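Local structure of cellulase (Xanthomonas axonopodis pv. citri, 4W7W) at residues E154-S159 against T188-A193; I183-T188 against L219-H224; G192-R197 against A223-D228. The protein probably hydrolyses beta-1,4-glucan chains such as cellulose, as a glycoside hydrolase family 5 member with an (alpha/beta)8-barrel fold, and binds cello-oligosaccharide. One frame throughout, in Å; residues are numbered along the deposited sequence.

Contact 1. Residues E154-S159 against T188-A193; sequences EPNGIS and TAYTGA. With BGC (beta-D-glucopyranose), chain C; BGC (beta-D-glucopyranose), chain B.
P155 and N156 meet T188 and Y190 where the loops after two adjacent strands of the (alpha/beta)8 barrel, 147-150 and 183-186, lie side by side. E154 and P155 belong to the Asn-Glu-Pro signature of family 5. Two hydrogen bonds join the loops. Y190 N donates to P155 O at 2.8 Å, bent to 144° at the hydrogen, and T188 OG1 donates to I158 O at 2.8 Å. The threonine hydroxyl reaches this carbonyl because OG1 stands opposite its own backbone N, with chi1 -169°.

Stacking centres on the Y190 ring. N156 CB sits over the middle of one face, 3.6 Å from the ring centroid in a CH-pi contact, and the amide beyond it lies almost parallel to the ring. On the opposite face, nearer the rim, lie glucose atoms: C1 of chain C is 3.9 Å from Y190 CD1, and C4 of chain B is 3.7 Å from Y190 CE2. The asparagine thus backs an aromatic platform for sugar.

The carboxylate of E154 adds a polar grip on the sugar. OE1 reaches the ring edge, 3.6 Å from Y190 CD1, while OE2 pairs with H224 ND1. The same OE1 accepts a hydrogen bond from O4 of the chain C glucose at 2.6 Å.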
ATOM      1  N   GLU A 154       4.933   2.143   4.617  1.00  5.05           N
ATOM      2  CA  GLU A 154       5.260   2.159   6.061  1.00  5.08           C
ATOM      3  C   GLU A 154       6.531   2.932   6.441  1.00  5.07           C
ATOM      4  O   GLU A 154       7.466   2.374   7.026  1.00  5.35           O
ATOM      5  CB  GLU A 154       5.304   0.735   6.619  1.00  5.20           C
ATOM      6  CG  GLU A 154       3.957   0.058   6.475  1.00  5.42           C
ATOM      7  CD  GLU A 154       3.869  -1.277   7.178  1.00  6.17           C
ATOM      8  OE1 GLU A 154       4.861  -1.693   7.796  1.00  8.23           O
ATOM      9  OE2 GLU A 154       2.774  -1.905   7.097  1.00  7.29           O
ATOM     10  N   PRO A 155       6.565   4.238   6.158  1.00  5.40           N
ATOM     11  CA  PRO A 155       7.616   5.041   6.778  1.00  5.57           C
ATOM     12  C   PRO A 155       7.624   4.828   8.293  1.00  5.42           C
ATOM     13  O   PRO A 155       6.575   4.669   8.908  1.00  5.79           O
ATOM     14  CB  PRO A 155       7.202   6.485   6.462  1.00  5.78           C
ATOM     15  CG  PRO A 155       6.230   6.393   5.324  1.00  5.81           C
ATOM     16  CD  PRO A 155       5.527   5.074   5.539  1.00  5.61           C
ATOM     17  N   ASN A 156       8.813   4.819   8.877  1.00  5.88           N
ATOM     18  CA  ASN A 156       8.982   4.731  10.322  1.00  6.02           C
ATOM     19  C   ASN A 156      10.397   5.233  10.598  1.00  6.18           C
ATOM     20  O   ASN A 156      11.184   5.400   9.669  1.00  6.97           O
ATOM     21  CB  ASN A 156       8.795   3.288  10.797  1.00  6.78           C
ATOM     22  CG  ASN A 156       9.824   2.347  10.236  1.00  7.63           C
ATOM     23  OD1 ASN A 156       9.702   1.848   9.087  1.00  9.79           O
ATOM     24  ND2 ASN A 156      10.850   2.115  10.985  1.00  6.73           N
ATOM     25  N   GLY A 157      10.711   5.513  11.860  1.00  6.96           N
ATOM     26  CA  GLY A 157      12.077   5.935  12.173  1.00  7.40           C
ATOM     27  C   GLY A 157      12.385   7.347  11.692  1.00  7.95           C
ATOM     28  O   GLY A 157      13.551   7.689  11.469  1.00 10.67           O
ATOM     29  N   ILE A 158      11.334   8.145  11.542  1.00  7.43           N
ATOM     30  CA  ILE A 158      11.387   9.517  11.054  1.00  8.05           C
ATOM     31  C   ILE A 158      10.211  10.215  11.715  1.00  7.59           C
ATOM     32  O   ILE A 158       9.147   9.604  11.863  1.00  7.77           O
ATOM     33  CB  ILE A 158      11.361   9.576   9.494  1.00  8.96           C
ATOM     34  CG1 ILE A 158      11.409  11.023   9.000  1.00 10.03           C
ATOM     35  CG2 ILE A 158      10.172   8.814   8.919  1.00  9.31           C
ATOM     36  CD1 ILE A 158      11.741  11.152   7.531  1.00 11.51           C
ATOM     37  N   SER A 159      10.382  11.452  12.162  1.00  7.69           N
ATOM     38  CA  SER A 159       9.290  12.138  12.836  0.50  7.41           C
ATOM     39  C   SER A 159       8.150  12.410  11.874  1.00  6.88           C
ATOM     40  O   SER A 159       8.345  12.441  10.652  1.00  7.39           O
ATOM     41  CB  SER A 159       9.763  13.452  13.436  0.50  6.51           C
ATOM     42  OG  SER A 159       9.997  14.393  12.407  0.50  6.64           O
ATOM     43  N   THR A 188       4.136   8.432   9.166  1.00  5.32           N
ATOM     44  CA  THR A 188       5.193   7.666   9.791  1.00  5.87           C
ATOM     45  C   THR A 188       4.571   6.614  10.741  1.00  5.62           C
ATOM     46  O   THR A 188       3.379   6.303  10.630  1.00  5.96           O
ATOM     47  CB  THR A 188       6.251   8.570  10.439  1.00  6.46           C
ATOM     48  OG1 THR A 188       7.365   7.764  10.791  1.00  6.56           O
ATOM     49  CG2 THR A 188       5.721   9.344  11.634  1.00  5.93           C
ATOM     50  N   ALA A 189       5.364   6.027  11.640  1.00  5.72           N
ATOM     51  CA  ALA A 189       4.823   5.019  12.578  1.00  6.05           C
ATOM     52  C   ALA A 189       4.147   3.870  11.833  1.00  5.90           C
ATOM     53  O   ALA A 189       3.103   3.340  12.243  1.00  6.33           O
ATOM     54  CB  ALA A 189       3.886   5.650  13.615  1.00  6.63           C
ATOM     55  N   TYR A 190       4.769   3.448  10.730  1.00  5.74           N
ATOM     56  CA  TYR A 190       4.276   2.335   9.918  1.00  5.68           C
ATOM     57  C   TYR A 190       2.878   2.625   9.367  1.00  5.53           C
ATOM     58  O   TYR A 190       2.143   1.706   9.014  1.00  5.80           O
ATOM     59  CB  TYR A 190       4.315   1.004  10.666  1.00  6.60           C
ATOM     60  CG  TYR A 190       5.668   0.659  11.222  1.00  7.25           C
ATOM     61  CD1 TYR A 190       6.585  -0.049  10.477  1.00  8.08           C
ATOM     62  CD2 TYR A 190       6.007   1.024  12.513  1.00  8.16           C
ATOM     63  CE1 TYR A 190       7.820  -0.370  11.005  1.00  9.25           C
ATOM     64  CE2 TYR A 190       7.228   0.702  13.057  1.00  9.50           C
ATOM     65  CZ  TYR A 190       8.131  -0.001  12.302  1.00  9.70           C
ATOM     66  OH  TYR A 190       9.357  -0.332  12.854  1.00 13.49           O
ATOM     67  N   THR A 191       2.545   3.913   9.285  1.00  5.60           N
ATOM     68  CA  THR A 191       1.257   4.418   8.853  1.00  5.38           C
ATOM     69  C   THR A 191       0.067   3.660   9.445  1.00  5.23           C
ATOM     70  O   THR A 191      -0.956   3.449   8.811  1.00  5.37           O
ATOM     71  CB  THR A 191       1.231   4.608   7.310  1.00  5.72           C
ATOM     72  OG1 THR A 191       0.311   5.648   7.015  1.00  6.08           O
ATOM     73  CG2 THR A 191       0.958   3.348   6.463  1.00  6.07           C
ATOM     74  N   GLY A 192       0.176   3.299  10.715  1.00  5.50           N
ATOM     75  CA  GLY A 192      -0.910   2.568  11.356  1.00  5.64           C
ATOM     76  C   GLY A 192      -2.145   3.434  11.519  1.00  5.40           C
ATOM     77  O   GLY A 192      -2.069   4.560  11.998  1.00  6.04           O
ATOM     78  N   ALA A 193      -3.318   2.896  11.195  1.00  5.52           N
ATOM     79  CA  ALA A 193      -4.537   3.661  11.443  1.00  5.92           C
ATOM     80  C   ALA A 193      -4.702   3.923  12.933  1.00  6.15           C
ATOM     81  O   ALA A 193      -5.059   5.015  13.355  1.00  6.97           O
ATOM     82  CB  ALA A 193      -5.760   2.944  10.905  1.00  6.40           C
TER
HETATM   83  C2  BGC C   3       6.551  -4.368  11.680  1.00 17.18           C
HETATM   84  C3  BGC C   3       6.503  -4.303  10.161  1.00 16.18           C
HETATM   85  C4  BGC C   3       5.069  -4.421   9.651  1.00 15.52           C
HETATM   86  C5  BGC C   3       4.178  -3.417  10.372  1.00 14.71           C
HETATM   87  C6  BGC C   3       2.713  -3.618  10.032  1.00 14.46           C
HETATM   88  C1  BGC C   3       5.606  -3.330  12.252  1.00 15.43           C
HETATM   89  O2  BGC C   3       7.871  -4.106  12.171  1.00 20.51           O
HETATM   90  O3  BGC C   3       7.288  -5.364   9.618  1.00 20.20           O
HETATM   91  O4  BGC C   3       5.021  -4.257   8.233  1.00 14.46           O
HETATM   92  O5  BGC C   3       4.282  -3.579  11.785  1.00 14.11           O
HETATM   93  O6  BGC C   3       1.890  -2.707  10.768  1.00 14.89           O
HETATM   94  C2  BGC B   2       3.593  -0.866  15.566  1.00 16.57           C
HETATM   95  C3  BGC B   2       3.835  -1.980  14.564  1.00 15.26           C
HETATM   96  C4  BGC B   2       5.338  -2.245  14.386  1.00 15.95           C
HETATM   97  C5  BGC B   2       6.069  -2.396  15.712  1.00 18.52           C
HETATM   98  C6  BGC B   2       7.584  -2.475  15.511  1.00 22.53           C
HETATM   99  C1  BGC B   2       4.393  -1.085  16.837  1.00 18.66           C
HETATM  100  O2  BGC B   2       2.192  -0.756  15.858  1.00 16.32           O
HETATM  101  O3  BGC B   2       3.261  -1.545  13.338  1.00 14.45           O
HETATM  102  O4  BGC B   2       5.589  -3.449  13.657  1.00 16.14           O
HETATM  103  O5  BGC B   2       5.786  -1.278  16.557  1.00 18.39           O
HETATM  104  O6  BGC B   2       8.199  -2.804  16.763  1.00 28.26           O

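Contact 2. Residues I183-T188 against L219-H224; sequences ILVPGT and LAFEAH
V185 is held through both its backbone N and its backbone O by 219-224, as expected of neighbouring parallel strands in a barrel of this fold. V185 N donates to A220 O at 2.8 Å, and E222 N donates to V185 O at 2.8 Å. A third bond, A220 N to I183 O at 2.9 Å, completes the series and pairs I183 with L219, L184 with A220 and V185 with F221. The short strand axes diverge by 46°, evidence of strong barrel twist.

Side chains alternate between two faces. I183, V185 and F221 turn outward to the helices: V185 touches I171 of helix 160-176, and the F221 ring meets W254 edge-to-face. L184, A220 and E222 occupy the inner face, where L184 CD2 packs on A220 CB at 3.9 Å.

E222 can be traced outward from its backbone. CB passes V185 O at 3.9 Å and also nears L184 CB. CG then stands opposite the backbone N (chi1 179°) and the chain runs on extended, crossing L184 at about a right angle. At the tip, OE1 lies 3.6 Å from L184 CB, and a water sits within hydrogen-bonding distance of both OE1 and L184 O. E222 OE2 accepts from H224 NE2 at 2.7 Å through its lone pair turned away from the other oxygen; OE2 itself lies close to the plane of the imidazole, and it also forms a salt bridge with R67.

This buried carboxylate therefore has polar partners on both oxygens, and the nearby R67 probably stabilises its charge. Its in-plane bond fixes the turn of the H224 ring, whose ND1 meets E154 OE2, so E222 steadies H224, which in turn holds the sugar-binding E154.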
ATOM      1  N   ILE A 183      -2.580   9.952  -5.697  1.00  5.15           N
ATOM      2  CA  ILE A 183      -1.411   9.735  -4.861  1.00  5.02           C
ATOM      3  C   ILE A 183      -1.911   9.230  -3.507  1.00  5.19           C
ATOM      4  O   ILE A 183      -2.765   9.866  -2.878  1.00  6.17           O
ATOM      5  CB  ILE A 183      -0.605  11.038  -4.656  1.00  5.25           C
ATOM      6  CG1 ILE A 183      -0.026  11.522  -5.974  1.00  5.51           C
ATOM      7  CG2 ILE A 183       0.504  10.804  -3.642  1.00  6.17           C
ATOM      8  CD1 ILE A 183       0.531  12.930  -5.892  1.00  6.02           C
ATOM      9  N   LEU A 184      -1.347   8.112  -3.058  1.00  4.74           N
ATOM     10  CA  LEU A 184      -1.590   7.577  -1.719  1.00  4.89           C
ATOM     11  C   LEU A 184      -0.421   7.992  -0.824  1.00  4.92           C
ATOM     12  O   LEU A 184       0.726   7.614  -1.068  1.00  5.30           O
ATOM     13  CB  LEU A 184      -1.717   6.058  -1.725  1.00  5.16           C
ATOM     14  CG  LEU A 184      -2.827   5.513  -2.622  1.00  5.69           C
ATOM     15  CD1 LEU A 184      -2.872   4.002  -2.489  1.00  7.00           C
ATOM     16  CD2 LEU A 184      -4.173   6.132  -2.305  1.00  6.92           C
ATOM     17  N   VAL A 185      -0.742   8.767   0.210  0.60  5.03           N
ATOM     18  CA  VAL A 185       0.232   9.379   1.118  0.60  5.32           C
ATOM     19  C   VAL A 185       0.156   8.693   2.473  0.60  5.17           C
ATOM     20  O   VAL A 185      -0.892   8.709   3.096  0.60  5.41           O
ATOM     21  CB  VAL A 185      -0.085  10.878   1.367  0.60  6.54           C
ATOM     22  CG1 VAL A 185       0.974  11.516   2.256  0.60  7.18           C
ATOM     23  CG2 VAL A 185      -0.191  11.619   0.058  0.60  6.54           C
ATOM     24  N   PRO A 186       1.262   8.106   2.944  1.00  4.98           N
ATOM     25  CA  PRO A 186       1.262   7.513   4.269  1.00  5.09           C
ATOM     26  C   PRO A 186       1.739   8.513   5.314  1.00  4.99           C
ATOM     27  O   PRO A 186       2.275   9.574   4.979  1.00  5.57           O
ATOM     28  CB  PRO A 186       2.299   6.413   4.113  1.00  5.41           C
ATOM     29  CG  PRO A 186       3.340   7.047   3.238  1.00  5.25           C
ATOM     30  CD  PRO A 186       2.561   7.914   2.267  1.00  5.49           C
ATOM     31  N   GLY A 187       1.574   8.131   6.580  1.00  5.34           N
ATOM     32  CA  GLY A 187       2.272   8.760   7.683  1.00  5.51           C
ATOM     33  C   GLY A 187       3.490   7.960   8.093  1.00  5.47           C
ATOM     34  O   GLY A 187       3.837   6.959   7.465  1.00  6.21           O
ATOM     35  N   THR A 188       4.136   8.432   9.166  1.00  5.32           N
ATOM     36  CA  THR A 188       5.193   7.666   9.791  1.00  5.87           C
ATOM     37  C   THR A 188       4.571   6.614  10.741  1.00  5.62           C
ATOM     38  O   THR A 188       3.379   6.303  10.630  1.00  5.96           O
ATOM     39  CB  THR A 188       6.251   8.570  10.439  1.00  6.46           C
ATOM     40  OG1 THR A 188       7.365   7.764  10.791  1.00  6.56           O
ATOM     41  CG2 THR A 188       5.721   9.344  11.634  1.00  5.93           C
ATOM     42  N   LEU A 219      -5.494  13.257  -3.813  1.00  8.60           N
ATOM     43  CA  LEU A 219      -4.711  12.619  -2.771  1.00  8.45           C
ATOM     44  C   LEU A 219      -5.628  11.764  -1.911  1.00  7.17           C
ATOM     45  O   LEU A 219      -6.792  12.110  -1.718  1.00  7.86           O
ATOM     46  CB  LEU A 219      -4.174  13.748  -1.894  1.00 14.22           C
ATOM     47  CG  LEU A 219      -2.988  13.562  -0.994  1.00 14.65           C
ATOM     48  CD1 LEU A 219      -1.808  13.214  -1.881  1.00 16.97           C
ATOM     49  CD2 LEU A 219      -2.699  14.860  -0.240  1.00 14.17           C
ATOM     50  N   ALA A 220      -5.073  10.697  -1.351  1.00  6.10           N
ATOM     51  CA  ALA A 220      -5.717   9.977  -0.250  1.00  6.18           C
ATOM     52  C   ALA A 220      -4.643   9.554   0.724  1.00  5.53           C
ATOM     53  O   ALA A 220      -3.495   9.347   0.339  1.00  6.75           O
ATOM     54  CB  ALA A 220      -6.518   8.779  -0.756  1.00  6.78           C
ATOM     55  N   PHE A 221      -5.036   9.400   1.983  1.00  4.98           N
ATOM     56  CA  PHE A 221      -4.114   9.004   3.027  1.00  5.08           C
ATOM     57  C   PHE A 221      -4.172   7.497   3.193  1.00  5.05           C
ATOM     58  O   PHE A 221      -5.243   6.918   3.427  1.00  5.61           O
ATOM     59  CB  PHE A 221      -4.434   9.759   4.317  1.00  5.10           C
ATOM     60  CG  PHE A 221      -4.062  11.198   4.193  1.00  5.24           C
ATOM     61  CD1 PHE A 221      -2.771  11.608   4.449  1.00  5.73           C
ATOM     62  CD2 PHE A 221      -4.956  12.122   3.662  1.00  6.52           C
ATOM     63  CE1 PHE A 221      -2.382  12.919   4.236  1.00  7.01           C
ATOM     64  CE2 PHE A 221      -4.577  13.441   3.446  1.00  7.82           C
ATOM     65  CZ  PHE A 221      -3.294  13.827   3.751  1.00  7.51           C
ATOM     66  N   GLU A 222      -3.011   6.874   3.066  1.00  4.90           N
ATOM     67  CA  GLU A 222      -2.876   5.432   3.201  1.00  5.09           C
ATOM     68  C   GLU A 222      -2.562   5.069   4.639  1.00  5.10           C
ATOM     69  O   GLU A 222      -1.560   5.535   5.173  1.00  5.83           O
ATOM     70  CB  GLU A 222      -1.742   4.943   2.285  1.00  5.66           C
ATOM     71  CG  GLU A 222      -1.515   3.442   2.382  1.00  5.52           C
ATOM     72  CD  GLU A 222      -0.439   2.945   1.449  1.00  5.62           C
ATOM     73  OE1 GLU A 222      -0.224   3.589   0.401  1.00  6.43           O
ATOM     74  OE2 GLU A 222       0.166   1.886   1.765  1.00  6.01           O
ATOM     75  N   ALA A 223      -3.408   4.214   5.215  1.00  4.86           N
ATOM     76  CA  ALA A 223      -3.173   3.651   6.533  1.00  4.92           C
ATOM     77  C   ALA A 223      -3.133   2.131   6.401  1.00  4.94           C
ATOM     78  O   ALA A 223      -3.673   1.571   5.444  1.00  5.13           O
ATOM     79  CB  ALA A 223      -4.250   4.068   7.524  1.00  6.05           C
ATOM     80  N   HIS A 224      -2.453   1.486   7.345  1.00  4.78           N
ATOM     81  CA  HIS A 224      -2.418   0.028   7.446  1.00  4.87           C
ATOM     82  C   HIS A 224      -2.989  -0.362   8.783  1.00  5.02           C
ATOM     83  O   HIS A 224      -2.874   0.388   9.749  1.00  5.89           O
ATOM     84  CB  HIS A 224      -0.994  -0.514   7.347  1.00  5.18           C
ATOM     85  CG  HIS A 224      -0.362  -0.270   6.012  1.00  4.92           C
ATOM     86  ND1 HIS A 224       0.889  -0.740   5.687  1.00  5.38           N
ATOM     87  CD2 HIS A 224      -0.820   0.385   4.921  1.00  4.86           C
ATOM     88  CE1 HIS A 224       1.181  -0.359   4.452  1.00  5.43           C
ATOM     89  NE2 HIS A 224       0.155   0.311   3.964  1.00  5.08           N
TER
HETATM   90  O   HOH W   1       2.105   5.317   0.106  1.00  7.11           O

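Contact 3. Residues G192-R197 against A223-D228; sequences GAHSWR and AHQYLD. With BGC (beta-D-glucopyranose), chain C.
A193 and H194 dock on strand 219-226 through two hydrogen bonds from consecutive amides. A193 N donates to the backbone oxygen H224 O at 2.9 Å, nearly straight at 161°. H194 N donates to the side-chain oxygen Q225 OE1, also at 2.9 Å but more bent at its hydrogen; this donor lies in the carbonyl plane of the amide. Beside these bonds, G192 CA makes a CA-H...O contact with H224 O, and A193 CB rests on A223 CB at 3.9 Å.

The imidazole of H194 also meets Q225. Its CD2 edge faces OE1 at 3.4 Å, with ring and amide planes 80° apart. A chi1 of 62° puts the H194 ring between backbone N and carbonyl carbon, with this edge turned to the amide of Q225. Its stacking partner is Y231, and it also touches a bound glucose.

Further out, Q225 is itself held in place. Its chain bends at chi2, and NE2 donates to Y226 O at 2.9 Å. The type I turn A193-W196, closed by W196 N to A193 O at 3.2 Å, leads to the W196 ring, which meets F251 and W254 edge-to-face. Y226, whose hydroxyl pairs with E266, brings CE2 to 3.7 Å from C6 of the chain C glucose.

Because the amide of Q225 accepts at its oxygen and donates at its nitrogen, both to main-chain groups, its orientation is well defined. It anchors the loop carrying H194 to the strand carrying Y226, and so ties together two residues that line the glycan pocket.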
ATOM      1  N   GLY A 192       0.176   3.299  10.715  1.00  5.50           N
ATOM      2  CA  GLY A 192      -0.910   2.568  11.356  1.00  5.64           C
ATOM      3  C   GLY A 192      -2.145   3.434  11.519  1.00  5.40           C
ATOM      4  O   GLY A 192      -2.069   4.560  11.998  1.00  6.04           O
ATOM      5  N   ALA A 193      -3.318   2.896  11.195  1.00  5.52           N
ATOM      6  CA  ALA A 193      -4.537   3.661  11.443  1.00  5.92           C
ATOM      7  C   ALA A 193      -4.702   3.923  12.933  1.00  6.15           C
ATOM      8  O   ALA A 193      -5.059   5.015  13.355  1.00  6.97           O
ATOM      9  CB  ALA A 193      -5.760   2.944  10.905  1.00  6.40           C
ATOM     10  N   HIS A 194      -4.457   2.888  13.722  1.00  6.65           N
ATOM     11  CA  HIS A 194      -4.660   2.939  15.164  1.00  7.04           C
ATOM     12  C   HIS A 194      -3.925   4.073  15.871  1.00  7.16           C
ATOM     13  O   HIS A 194      -4.435   4.603  16.850  1.00  8.37           O
ATOM     14  CB  HIS A 194      -4.276   1.590  15.804  1.00  7.28           C
ATOM     15  CG  HIS A 194      -2.839   1.225  15.614  1.00  7.61           C
ATOM     16  ND1 HIS A 194      -1.878   1.492  16.561  1.00  8.71           N
ATOM     17  CD2 HIS A 194      -2.182   0.704  14.545  1.00  7.98           C
ATOM     18  CE1 HIS A 194      -0.697   1.121  16.103  1.00  8.82           C
ATOM     19  NE2 HIS A 194      -0.859   0.623  14.888  1.00  8.32           N
ATOM     20  N   SER A 195      -2.720   4.398  15.401  1.00  6.57           N
ATOM     21  CA  SER A 195      -1.845   5.341  16.067  1.00  6.52           C
ATOM     22  C   SER A 195      -1.821   6.698  15.387  1.00  6.19           C
ATOM     23  O   SER A 195      -0.990   7.554  15.729  1.00  6.47           O
ATOM     24  CB  SER A 195      -0.445   4.775  16.118  1.00  6.60           C
ATOM     25  OG  SER A 195      -0.041   4.462  14.798  1.00  7.28           O
ATOM     26  N   TRP A 196      -2.733   6.932  14.447  1.00  5.99           N
ATOM     27  CA  TRP A 196      -2.713   8.132  13.621  1.00  5.92           C
ATOM     28  C   TRP A 196      -2.692   9.414  14.449  1.00  6.01           C
ATOM     29  O   TRP A 196      -2.058  10.400  14.048  1.00  6.14           O
ATOM     30  CB  TRP A 196      -3.927   8.138  12.697  1.00  6.51           C
ATOM     31  CG  TRP A 196      -3.830   9.077  11.551  1.00  6.62           C
ATOM     32  CD1 TRP A 196      -4.466  10.258  11.394  1.00  7.80           C
ATOM     33  CD2 TRP A 196      -3.043   8.880  10.373  1.00  6.81           C
ATOM     34  NE1 TRP A 196      -4.132  10.817  10.196  1.00  7.82           N
ATOM     35  CE2 TRP A 196      -3.263   9.993   9.540  1.00  7.19           C
ATOM     36  CE3 TRP A 196      -2.204   7.852   9.925  1.00  7.13           C
ATOM     37  CZ2 TRP A 196      -2.685  10.112   8.282  1.00  8.30           C
ATOM     38  CZ3 TRP A 196      -1.627   7.973   8.683  1.00  8.87           C
ATOM     39  CH2 TRP A 196      -1.875   9.101   7.873  1.00  8.80           C
ATOM     40  N   ARG A 197      -3.417   9.400  15.570  1.00  6.18           N
ATOM     41  CA  ARG A 197      -3.634  10.591  16.368  1.00  6.83           C
ATOM     42  C   ARG A 197      -2.763  10.616  17.621  1.00  6.90           C
ATOM     43  O   ARG A 197      -2.879  11.545  18.434  1.00  8.69           O
ATOM     44  CB  ARG A 197      -5.113  10.735  16.724  1.00  8.04           C
ATOM     45  CG  ARG A 197      -6.024  10.692  15.500  1.00  8.96           C
ATOM     46  CD  ARG A 197      -7.504  10.886  15.805  1.00 11.05           C
ATOM     47  NE  ARG A 197      -7.770  12.298  15.909  1.00 14.27           N
ATOM     48  CZ  ARG A 197      -8.755  12.966  15.325  1.00 10.66           C
ATOM     49  NH1 ARG A 197      -8.838  14.254  15.562  1.00 15.12           N
ATOM     50  NH2 ARG A 197      -9.677  12.423  14.584  1.00  8.10           N
ATOM     51  N   ALA A 223      -3.408   4.214   5.215  1.00  4.86           N
ATOM     52  CA  ALA A 223      -3.173   3.651   6.533  1.00  4.92           C
ATOM     53  C   ALA A 223      -3.133   2.131   6.401  1.00  4.94           C
ATOM     54  O   ALA A 223      -3.673   1.571   5.444  1.00  5.13           O
ATOM     55  CB  ALA A 223      -4.250   4.068   7.524  1.00  6.05           C
ATOM     56  N   HIS A 224      -2.453   1.486   7.345  1.00  4.78           N
ATOM     57  CA  HIS A 224      -2.418   0.028   7.446  1.00  4.87           C
ATOM     58  C   HIS A 224      -2.989  -0.362   8.783  1.00  5.02           C
ATOM     59  O   HIS A 224      -2.874   0.388   9.749  1.00  5.89           O
ATOM     60  CB  HIS A 224      -0.994  -0.514   7.347  1.00  5.18           C
ATOM     61  CG  HIS A 224      -0.362  -0.270   6.012  1.00  4.92           C
ATOM     62  ND1 HIS A 224       0.889  -0.740   5.687  1.00  5.38           N
ATOM     63  CD2 HIS A 224      -0.820   0.385   4.921  1.00  4.86           C
ATOM     64  CE1 HIS A 224       1.181  -0.359   4.452  1.00  5.43           C
ATOM     65  NE2 HIS A 224       0.155   0.311   3.964  1.00  5.08           N
ATOM     66  N   GLN A 225      -3.607  -1.539   8.874  1.00  5.38           N
ATOM     67  CA  GLN A 225      -4.138  -1.981  10.162  1.00  5.71           C
ATOM     68  C   GLN A 225      -4.139  -3.491  10.268  1.00  6.18           C
ATOM     69  O   GLN A 225      -4.812  -4.194   9.525  1.00  6.91           O
ATOM     70  CB  GLN A 225      -5.553  -1.453  10.411  1.00  6.32           C
ATOM     71  CG  GLN A 225      -6.032  -1.690  11.836  1.00  6.59           C
ATOM     72  CD  GLN A 225      -5.170  -0.969  12.836  1.00  6.88           C
ATOM     73  OE1 GLN A 225      -4.991   0.240  12.748  1.00  7.37           O
ATOM     74  NE2 GLN A 225      -4.636  -1.696  13.808  1.00  7.80           N
ATOM     75  N   TYR A 226      -3.383  -3.963  11.250  1.00  6.84           N
ATOM     76  CA  TYR A 226      -3.365  -5.367  11.648  1.00  7.01           C
ATOM     77  C   TYR A 226      -3.945  -5.493  13.053  1.00  7.36           C
ATOM     78  O   TYR A 226      -4.058  -4.504  13.783  1.00  8.95           O
ATOM     79  CB  TYR A 226      -1.931  -5.902  11.557  1.00  7.89           C
ATOM     80  CG  TYR A 226      -1.426  -5.979  10.132  1.00  7.49           C
ATOM     81  CD1 TYR A 226      -1.706  -7.074   9.334  1.00  8.40           C
ATOM     82  CD2 TYR A 226      -0.667  -4.951   9.572  1.00  7.69           C
ATOM     83  CE1 TYR A 226      -1.247  -7.152   8.027  1.00  8.49           C
ATOM     84  CE2 TYR A 226      -0.211  -5.029   8.252  1.00  7.93           C
ATOM     85  CZ  TYR A 226      -0.503  -6.143   7.485  1.00  7.70           C
ATOM     86  OH  TYR A 226      -0.080  -6.284   6.189  1.00  7.87           O
ATOM     87  N   LEU A 227      -4.359  -6.706  13.414  1.00  7.91           N
ATOM     88  CA  LEU A 227      -5.232  -6.884  14.569  1.00  8.96           C
ATOM     89  C   LEU A 227      -4.630  -7.703  15.701  1.00  9.68           C
ATOM     90  O   LEU A 227      -5.327  -8.025  16.659  1.00  9.86           O
ATOM     91  CB  LEU A 227      -6.558  -7.523  14.130  1.00  9.96           C
ATOM     92  CG  LEU A 227      -7.427  -6.782  13.111  1.00 11.24           C
ATOM     93  CD1 LEU A 227      -8.822  -7.365  13.037  1.00 10.45           C
ATOM     94  CD2 LEU A 227      -7.442  -5.279  13.316  1.00 15.53           C
ATOM     95  N   ASP A 228      -3.357  -8.048  15.597  1.00  9.83           N
ATOM     96  CA  ASP A 228      -2.644  -8.659  16.713  1.00 11.01           C
ATOM     97  C   ASP A 228      -2.235  -7.598  17.763  1.00 11.65           C
ATOM     98  O   ASP A 228      -2.515  -6.413  17.584  1.00 11.63           O
ATOM     99  CB  ASP A 228      -1.488  -9.564  16.226  1.00 12.17           C
ATOM    100  CG  ASP A 228      -0.445  -8.848  15.392  1.00 13.70           C
ATOM    101  OD1 ASP A 228      -0.704  -7.739  14.876  1.00 14.37           O
ATOM    102  OD2 ASP A 228       0.642  -9.452  15.222  1.00 15.87           O
TER
HETATM  103  C2  BGC C   3       6.551  -4.368  11.680  1.00 17.18           C
HETATM  104  C3  BGC C   3       6.503  -4.303  10.161  1.00 16.18           C
HETATM  105  C4  BGC C   3       5.069  -4.421   9.651  1.00 15.52           C
HETATM  106  C5  BGC C   3       4.178  -3.417  10.372  1.00 14.71           C
HETATM  107  C6  BGC C   3       2.713  -3.618  10.032  1.00 14.46           C
HETATM  108  C1  BGC C   3       5.606  -3.330  12.252  1.00 15.43           C
HETATM  109  O2  BGC C   3       7.871  -4.106  12.171  1.00 20.51           O
HETATM  110  O3  BGC C   3       7.288  -5.364   9.618  1.00 20.20           O
HETATM  111  O4  BGC C   3       5.021  -4.257   8.233  1.00 14.46           O
HETATM  112  O5  BGC C   3       4.282  -3.579  11.785  1.00 14.11           O
HETATM  113  O6  BGC C   3       1.890  -2.707  10.768  1.00 14.89           O

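Overall arrangement
Contacts 1, 2 and 3 lie close together in one sector of the closed eight-stranded parallel barrel, their centres 10 to 12 Å apart. Contact 2 is the pairing of the fifth and sixth strands, 183-186 and 219-226; contact 1 joins the loops after strands 147-150 and 183-186, and contact 3 sets the latter loop against the C-terminal part of strand 219-226. In sequence, the loop 154-159 comes first, then 183-188, 188-193 and 192-197 in succession, and finally 219-228. Contacts 1 and 2 share T188, contacts 1 and 3 share G192 and A193, and contacts 2 and 3 share A223 and H224. One continuous scaffold thus runs from sheet to glycan pocket, and contacts 1 and 3 both reach the chain C glucose.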